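PDB 5LW6: Ddb_g0293866 from Dictyostelium discoideum, which binds ADP-ribose through this macrodomain, part of a longer protein probably concerned with sensing DNA damage through poly-ADP-ribose. Local coordinates for residues A[53-59]-A[142-147]; A[96-102]-A[125-131]. All blocks are in the same frame, centred on the assembly; numbering follows the deposited sequence.

Contact 1 of 2, residues A[53-59]-A[142-147]; sequences ERSLAFP and GCKLFA
S55 and K144 meet where two parallel strands begin to pair: the hydroxyl OG of S55 accepts the backbone N-H of K144 at 2.9 Å, nearly straight at 166°. OG sits between its own backbone N and carbonyl carbon (chi1 42°), which also lets it donate to OE2 of E53 at 2.5 Å, from above the carboxylate plane; one hydroxyl thus ties the E53 side chain to the incoming loop. Further along, the backbone pairs in parallel register: L145 N bonds to S55 O, A57 N to L145 O at 2.9 Å, and A147 N to A57 O, with the strand segments only 9° from parallel. This strand-paired part is the buried one. On one face CD1 of L56 lies 3.7 Å from CB of L145, the two side chains crossing at about a right angle; on the other, CB of A57 touches CB of C143 and, at 3.9 Å, CD2 of the F146 ring. The E53 end faces solvent more: E53 and K144 are partly exposed, and although CE of K144 crosses CG of E53 at 3.6 Å, K144 NZ stands 5.2 Å from E53 OE2. Helix 237-253 lies over L56 and L145 through L248 and L252; strand 213-217 follows beside L145 and A147, while strand 95-101 borders 55-59 on its other edge, making this pair the interior of the macrodomain sheet.

Contact 2 of 2, residues A[96-102]-A[125-131]; sequences LKMMVEK and FEIIKIE
M98 and I127 extend in the same direction because of their torsions: the selenomethionine has CG opposite its backbone N (chi1 -175°) and bends at chi3 (79°), which carries its CE to 3.9 Å from CD1 of I127. The other branch of I127, CG2, meets CG2 of V100 at 3.6 Å, so one isoleucine touches two side chains of the neighbouring strand. With an alanine here both branches would go, probably leaving a gap beside the M98 methyl and V100 and facing I110 and F113 of helix 107-116. That helix links 95-101 to 125-130, the paired strands of a beta-alpha-beta unit. On the same face CB of M98 approaches the edge of the F125 ring, 3.8 Å from CE1. Backbone bonds alternate in parallel register from E126 N to L96 O through to K102 N to I130 O, the last bent at 132°. Beyond it K102 runs alongside E131, NZ meeting OE2 at 2.8 Å on the syn side of the carboxylate. K97 flanks E126, but its NZ bonds to the carbonyl of L141 instead. The chemistry is divided: the face of M98, V100, F125 and I127 packs apolar groups against helices 70-87 and 107-116, while an exposed salt bridge closes the C-terminal end, where solvent is likely to weaken its pull.

Contacts 1 and 2 lie in one six-stranded mixed sheet, their centres about 12 Å apart. Strands 55-59 and 95-101 are direct neighbours, so the two pairs form four consecutive strands in the order 125-130, 95-101, 55-59, 145-149, all parallel. F58 spans the junction: its N and O probably bond to K97 O (2.9 Å) and M99 N (2.8 Å), and its ring atom CE2 packs on CG of M98. Along the chain, both segments of contact 2 fall between those of contact 1. The chain lays down 55-59, adds 95-101 and 125-130 outward on one side, then returns to place 145-149 on the other; the macrodomain's first strand thus ends up inside the sheet, with 125-130 outermost within this chain.

Contact 1 of 2, residues A[53-59]-A[142-147]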
loop_
_atom_site.group_PDB
_atom_site.type_symbol
_atom_site.label_atom_id
_atom_site.label_comp_id
_atom_site.label_asym_id
_atom_site.label_seq_id
_atom_site.Cartn_x
_atom_site.Cartn_y
_atom_site.Cartn_z
ATOM N N GLU A 53 -4.705 14.211 -7.260
ATOM C CA GLU A 53 -5.807 13.490 -6.590
ATOM C C GLU A 53 -5.249 12.314 -5.725
ATOM O O GLU A 53 -4.318 11.610 -6.161
ATOM C CB GLU A 53 -6.845 12.964 -7.553
ATOM C CG GLU A 53 -6.575 11.640 -8.118
ATOM C CD GLU A 53 -7.740 10.931 -8.845
ATOM O OE1 GLU A 53 -8.889 11.454 -8.951
ATOM O OE2 GLU A 53 -7.470 9.803 -9.284
ATOM N N ARG A 54 -5.799 12.176 -4.515
ATOM C CA ARG A 54 -5.339 11.161 -3.556
ATOM C C ARG A 54 -6.022 9.828 -3.855
ATOM O O ARG A 54 -6.813 9.306 -3.043
ATOM C CB ARG A 54 -5.542 11.641 -2.170
ATOM C CG ARG A 54 -4.549 12.699 -1.754
ATOM C CD ARG A 54 -4.859 13.309 -0.377
ATOM N NE ARG A 54 -6.077 14.036 -0.445
ATOM C CZ ARG A 54 -6.588 14.725 0.554
ATOM N NH1 ARG A 54 -5.966 14.727 1.729
ATOM N NH2 ARG A 54 -7.695 15.439 0.357
ATOM N N SER A 55 -5.695 9.213 -5.007
ATOM C CA SER A 55 -6.335 7.952 -5.406
ATOM C C SER A 55 -5.216 6.896 -5.221
ATOM O O SER A 55 -4.209 6.973 -5.909
ATOM C CB SER A 55 -6.830 7.923 -6.837
ATOM O OG SER A 55 -5.949 8.493 -7.765
ATOM N N LEU A 56 -5.393 5.981 -4.299
ATOM C CA LEU A 56 -4.378 4.984 -3.902
ATOM C C LEU A 56 -4.893 3.584 -4.045
ATOM O O LEU A 56 -5.895 3.255 -3.449
ATOM C CB LEU A 56 -3.972 5.159 -2.450
ATOM C CG LEU A 56 -2.999 4.127 -1.890
ATOM C CD1 LEU A 56 -1.627 4.177 -2.521
ATOM C CD2 LEU A 56 -2.983 4.355 -0.386
ATOM N N ALA A 57 -4.132 2.750 -4.778
ATOM C CA ALA A 57 -4.339 1.337 -4.859
ATOM C C ALA A 57 -3.317 0.681 -3.985
ATOM O O ALA A 57 -2.129 0.990 -4.091
ATOM C CB ALA A 57 -4.161 0.854 -6.284
ATOM N N PHE A 58 -3.763 -0.170 -3.054
ATOM C CA PHE A 58 -2.804 -0.694 -2.069
ATOM C C PHE A 58 -3.176 -2.094 -1.702
ATOM O O PHE A 58 -4.310 -2.446 -1.834
ATOM C CB PHE A 58 -2.704 0.188 -0.818
ATOM C CG PHE A 58 -3.972 0.317 -0.023
ATOM C CD1 PHE A 58 -4.959 1.196 -0.408
ATOM C CD2 PHE A 58 -4.146 -0.429 1.119
ATOM C CE1 PHE A 58 -6.133 1.313 0.327
ATOM C CE2 PHE A 58 -5.312 -0.304 1.905
ATOM C CZ PHE A 58 -6.310 0.603 1.498
ATOM N N PRO A 59 -2.179 -2.914 -1.329
ATOM C CA PRO A 59 -2.478 -4.249 -0.908
ATOM C C PRO A 59 -3.038 -4.330 0.534
ATOM O O PRO A 59 -2.983 -3.361 1.282
ATOM C CB PRO A 59 -1.102 -4.934 -1.049
ATOM C CG PRO A 59 -0.178 -3.895 -0.595
ATOM C CD PRO A 59 -0.740 -2.601 -1.201
ATOM N N GLY A 142 -7.316 3.021 -11.956
ATOM C CA GLY A 142 -7.563 4.446 -11.957
ATOM C C GLY A 142 -6.982 5.185 -10.750
ATOM O O GLY A 142 -7.589 6.178 -10.280
ATOM N N CYS A 143 -5.846 4.728 -10.230
ATOM C CA CYS A 143 -5.277 5.340 -9.028
ATOM C C CYS A 143 -3.946 5.943 -9.384
ATOM O O CYS A 143 -3.162 5.303 -10.076
ATOM C CB CYS A 143 -5.077 4.328 -7.920
ATOM S SG CYS A 143 -6.684 3.741 -7.224
ATOM N N LYS A 144 -3.708 7.168 -8.931
ATOM C CA LYS A 144 -2.483 7.847 -9.188
ATOM C C LYS A 144 -1.292 7.363 -8.364
ATOM O O LYS A 144 -0.117 7.583 -8.762
ATOM C CB LYS A 144 -2.670 9.362 -9.050
ATOM C CG LYS A 144 -3.527 9.890 -10.171
ATOM C CD LYS A 144 -3.483 11.415 -10.151
ATOM C CE LYS A 144 -4.564 12.036 -11.081
ATOM N NZ LYS A 144 -3.965 11.936 -12.427
ATOM N N LEU A 145 -1.586 6.698 -7.238
ATOM C CA LEU A 145 -0.582 6.160 -6.366
ATOM C C LEU A 145 -0.815 4.626 -6.271
ATOM O O LEU A 145 -1.911 4.174 -6.084
ATOM C CB LEU A 145 -0.559 6.745 -4.945
ATOM C CG LEU A 145 -0.318 8.267 -4.880
ATOM C CD1 LEU A 145 -1.664 8.900 -5.043
ATOM C CD2 LEU A 145 0.324 8.664 -3.544
ATOM N N PHE A 146 0.255 3.870 -6.469
ATOM C CA PHE A 146 0.178 2.407 -6.480
ATOM C C PHE A 146 1.196 1.890 -5.472
ATOM O O PHE A 146 2.374 2.153 -5.637
ATOM C CB PHE A 146 0.478 1.853 -7.871
ATOM C CG PHE A 146 0.237 0.368 -7.978
ATOM C CD1 PHE A 146 1.214 -0.548 -7.613
ATOM C CD2 PHE A 146 -0.966 -0.107 -8.353
ATOM C CE1 PHE A 146 1.005 -1.917 -7.651
ATOM C CE2 PHE A 146 -1.207 -1.461 -8.445
ATOM C CZ PHE A 146 -0.275 -2.384 -8.063
ATOM N N ALA A 147 0.724 1.169 -4.459
ATOM C CA ALA A 147 1.563 0.643 -3.369
ATOM C C ALA A 147 1.799 -0.831 -3.594
ATOM O O ALA A 147 0.865 -1.595 -3.991
ATOM C CB ALA A 147 0.908 0.831 -2.052
#

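Contact 2 of 2, residues A[96-102]-A[125-131]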
loop_
_atom_site.group_PDB
_atom_site.type_symbol
_atom_site.label_atom_id
_atom_site.label_comp_id
_atom_site.label_asym_id
_atom_site.label_seq_id
_atom_site.Cartn_x
_atom_site.Cartn_y
_atom_site.Cartn_z
ATOM N N LEU A 96 -9.715 5.136 -2.201
ATOM C CA LEU A 96 -8.871 4.048 -1.659
ATOM C C LEU A 96 -9.355 2.738 -2.238
ATOM O O LEU A 96 -10.590 2.438 -2.191
ATOM C CB LEU A 96 -8.927 4.004 -0.126
ATOM C CG LEU A 96 -8.425 5.209 0.661
ATOM C CD1 LEU A 96 -8.511 4.969 2.156
ATOM C CD2 LEU A 96 -7.045 5.601 0.243
ATOM N N LYS A 97 -8.461 1.993 -2.862
ATOM C CA LYS A 97 -8.781 0.702 -3.434
ATOM C C LYS A 97 -7.849 -0.290 -2.881
ATOM O O LYS A 97 -6.646 -0.273 -3.181
ATOM C CB LYS A 97 -8.710 0.707 -4.966
ATOM C CG LYS A 97 -9.677 1.751 -5.538
ATOM C CD LYS A 97 -9.954 1.545 -7.021
ATOM C CE LYS A 97 -10.956 2.589 -7.540
ATOM N NZ LYS A 97 -11.057 2.426 -9.013
HETATM N N MSE A 98 -8.384 -1.201 -2.092
HETATM C CA MSE A 98 -7.528 -2.175 -1.447
HETATM C C MSE A 98 -7.632 -3.455 -2.222
HETATM O O MSE A 98 -8.684 -4.036 -2.414
HETATM C CB MSE A 98 -7.852 -2.413 -0.011
HETATM C CG MSE A 98 -6.881 -3.346 0.671
HETATM SE SE MSE A 98 -7.260 -3.531 2.605
HETATM C CE MSE A 98 -8.635 -4.714 2.354
HETATM N N MSE A 99 -6.501 -3.979 -2.629
HETATM C CA MSE A 99 -6.445 -5.145 -3.476
HETATM C C MSE A 99 -6.257 -6.360 -2.596
HETATM O O MSE A 99 -5.292 -6.466 -1.883
HETATM C CB MSE A 99 -5.225 -5.018 -4.428
HETATM C CG MSE A 99 -5.396 -3.743 -5.280
HETATM SE SE MSE A 99 -3.900 -3.415 -6.494
HETATM C CE MSE A 99 -2.556 -2.756 -5.132
ATOM N N VAL A 100 -7.151 -7.313 -2.676
ATOM C CA VAL A 100 -7.148 -8.513 -1.866
ATOM C C VAL A 100 -7.034 -9.767 -2.761
ATOM O O VAL A 100 -7.800 -9.940 -3.721
ATOM C CB VAL A 100 -8.429 -8.585 -0.959
ATOM C CG1 VAL A 100 -8.493 -9.887 -0.205
ATOM C CG2 VAL A 100 -8.567 -7.360 -0.058
ATOM N N GLU A 101 -6.088 -10.654 -2.455
ATOM C CA GLU A 101 -5.932 -11.843 -3.272
ATOM C C GLU A 101 -7.137 -12.771 -3.077
ATOM O O GLU A 101 -7.774 -12.817 -2.008
ATOM C CB GLU A 101 -4.592 -12.503 -3.001
ATOM C CG GLU A 101 -3.413 -11.642 -3.487
ATOM C CD GLU A 101 -2.043 -12.232 -3.150
ATOM O OE1 GLU A 101 -1.981 -13.450 -2.840
ATOM O OE2 GLU A 101 -1.043 -11.453 -3.117
ATOM N N LYS A 102 -7.511 -13.432 -4.159
ATOM C CA LYS A 102 -8.743 -14.280 -4.178
ATOM C C LYS A 102 -8.774 -15.221 -3.010
ATOM O O LYS A 102 -9.846 -15.532 -2.448
ATOM C CB LYS A 102 -8.720 -15.128 -5.445
ATOM C CG LYS A 102 -9.990 -15.933 -5.681
ATOM C CD LYS A 102 -9.934 -16.741 -7.001
ATOM C CE LYS A 102 -8.815 -17.785 -6.998
ATOM N NZ LYS A 102 -8.613 -18.463 -8.320
ATOM N N PHE A 125 -14.023 4.055 -0.291
ATOM C CA PHE A 125 -13.207 2.854 -0.086
ATOM C C PHE A 125 -13.789 1.663 -0.769
ATOM O O PHE A 125 -15.009 1.394 -0.633
ATOM C CB PHE A 125 -13.118 2.556 1.387
ATOM C CG PHE A 125 -12.408 1.294 1.690
ATOM C CD1 PHE A 125 -11.120 1.073 1.237
ATOM C CD2 PHE A 125 -13.048 0.299 2.409
ATOM C CE1 PHE A 125 -10.493 -0.135 1.532
ATOM C CE2 PHE A 125 -12.430 -0.875 2.729
ATOM C CZ PHE A 125 -11.146 -1.096 2.257
ATOM N N GLU A 126 -12.985 0.992 -1.593
ATOM C CA GLU A 126 -13.424 -0.258 -2.239
ATOM C C GLU A 126 -12.401 -1.344 -2.062
ATOM O O GLU A 126 -11.188 -1.062 -1.953
ATOM C CB GLU A 126 -13.539 -0.075 -3.751
ATOM C CG GLU A 126 -14.530 0.983 -4.131
ATOM C CD GLU A 126 -14.681 1.172 -5.646
ATOM O OE1 GLU A 126 -13.838 0.624 -6.442
ATOM O OE2 GLU A 126 -15.671 1.894 -6.018
ATOM N N ILE A 127 -12.891 -2.576 -2.022
ATOM C CA ILE A 127 -12.004 -3.768 -2.031
ATOM C C ILE A 127 -12.111 -4.399 -3.355
ATOM O O ILE A 127 -13.223 -4.659 -3.830
ATOM C CB ILE A 127 -12.407 -4.751 -0.909
ATOM C CG1 ILE A 127 -12.060 -4.150 0.450
ATOM C CG2 ILE A 127 -11.739 -6.085 -1.102
ATOM C CD1 ILE A 127 -12.429 -4.960 1.661
ATOM N N ILE A 128 -10.993 -4.696 -3.981
ATOM C CA ILE A 128 -10.918 -5.245 -5.331
ATOM C C ILE A 128 -10.227 -6.588 -5.210
ATOM O O ILE A 128 -9.124 -6.657 -4.640
ATOM C CB ILE A 128 -9.986 -4.395 -6.218
ATOM C CG1 ILE A 128 -10.468 -2.951 -6.225
ATOM C CG2 ILE A 128 -9.811 -4.962 -7.634
ATOM C CD1 ILE A 128 -11.904 -2.786 -6.623
ATOM N N LYS A 129 -10.869 -7.635 -5.713
ATOM C CA LYS A 129 -10.320 -8.991 -5.684
ATOM C C LYS A 129 -9.365 -9.157 -6.841
ATOM O O LYS A 129 -9.730 -8.781 -7.960
ATOM C CB LYS A 129 -11.485 -9.990 -5.812
ATOM C CG LYS A 129 -11.054 -11.456 -5.721
ATOM C CD LYS A 129 -12.227 -12.434 -5.699
ATOM C CE LYS A 129 -12.976 -12.492 -7.010
ATOM N NZ LYS A 129 -14.135 -13.418 -6.843
ATOM N N ILE A 130 -8.141 -9.613 -6.595
ATOM C CA ILE A 130 -7.197 -9.913 -7.647
ATOM C C ILE A 130 -6.802 -11.382 -7.533
ATOM O O ILE A 130 -6.850 -11.959 -6.437
ATOM C CB ILE A 130 -5.974 -8.940 -7.603
ATOM C CG1 ILE A 130 -5.191 -9.055 -6.274
ATOM C CG2 ILE A 130 -6.477 -7.505 -7.841
ATOM C CD1 ILE A 130 -3.770 -8.538 -6.313
ATOM N N GLU A 131 -6.406 -12.008 -8.639
ATOM C CA GLU A 131 -6.129 -13.421 -8.593
ATOM C C GLU A 131 -4.917 -13.755 -7.733
ATOM O O GLU A 131 -4.977 -14.678 -6.928
ATOM C CB GLU A 131 -5.960 -13.944 -10.021
ATOM C CG GLU A 131 -5.485 -15.375 -10.100
ATOM C CD GLU A 131 -6.586 -16.373 -9.782
ATOM O OE1 GLU A 131 -7.787 -15.993 -9.888
ATOM O OE2 GLU A 131 -6.228 -17.537 -9.460
#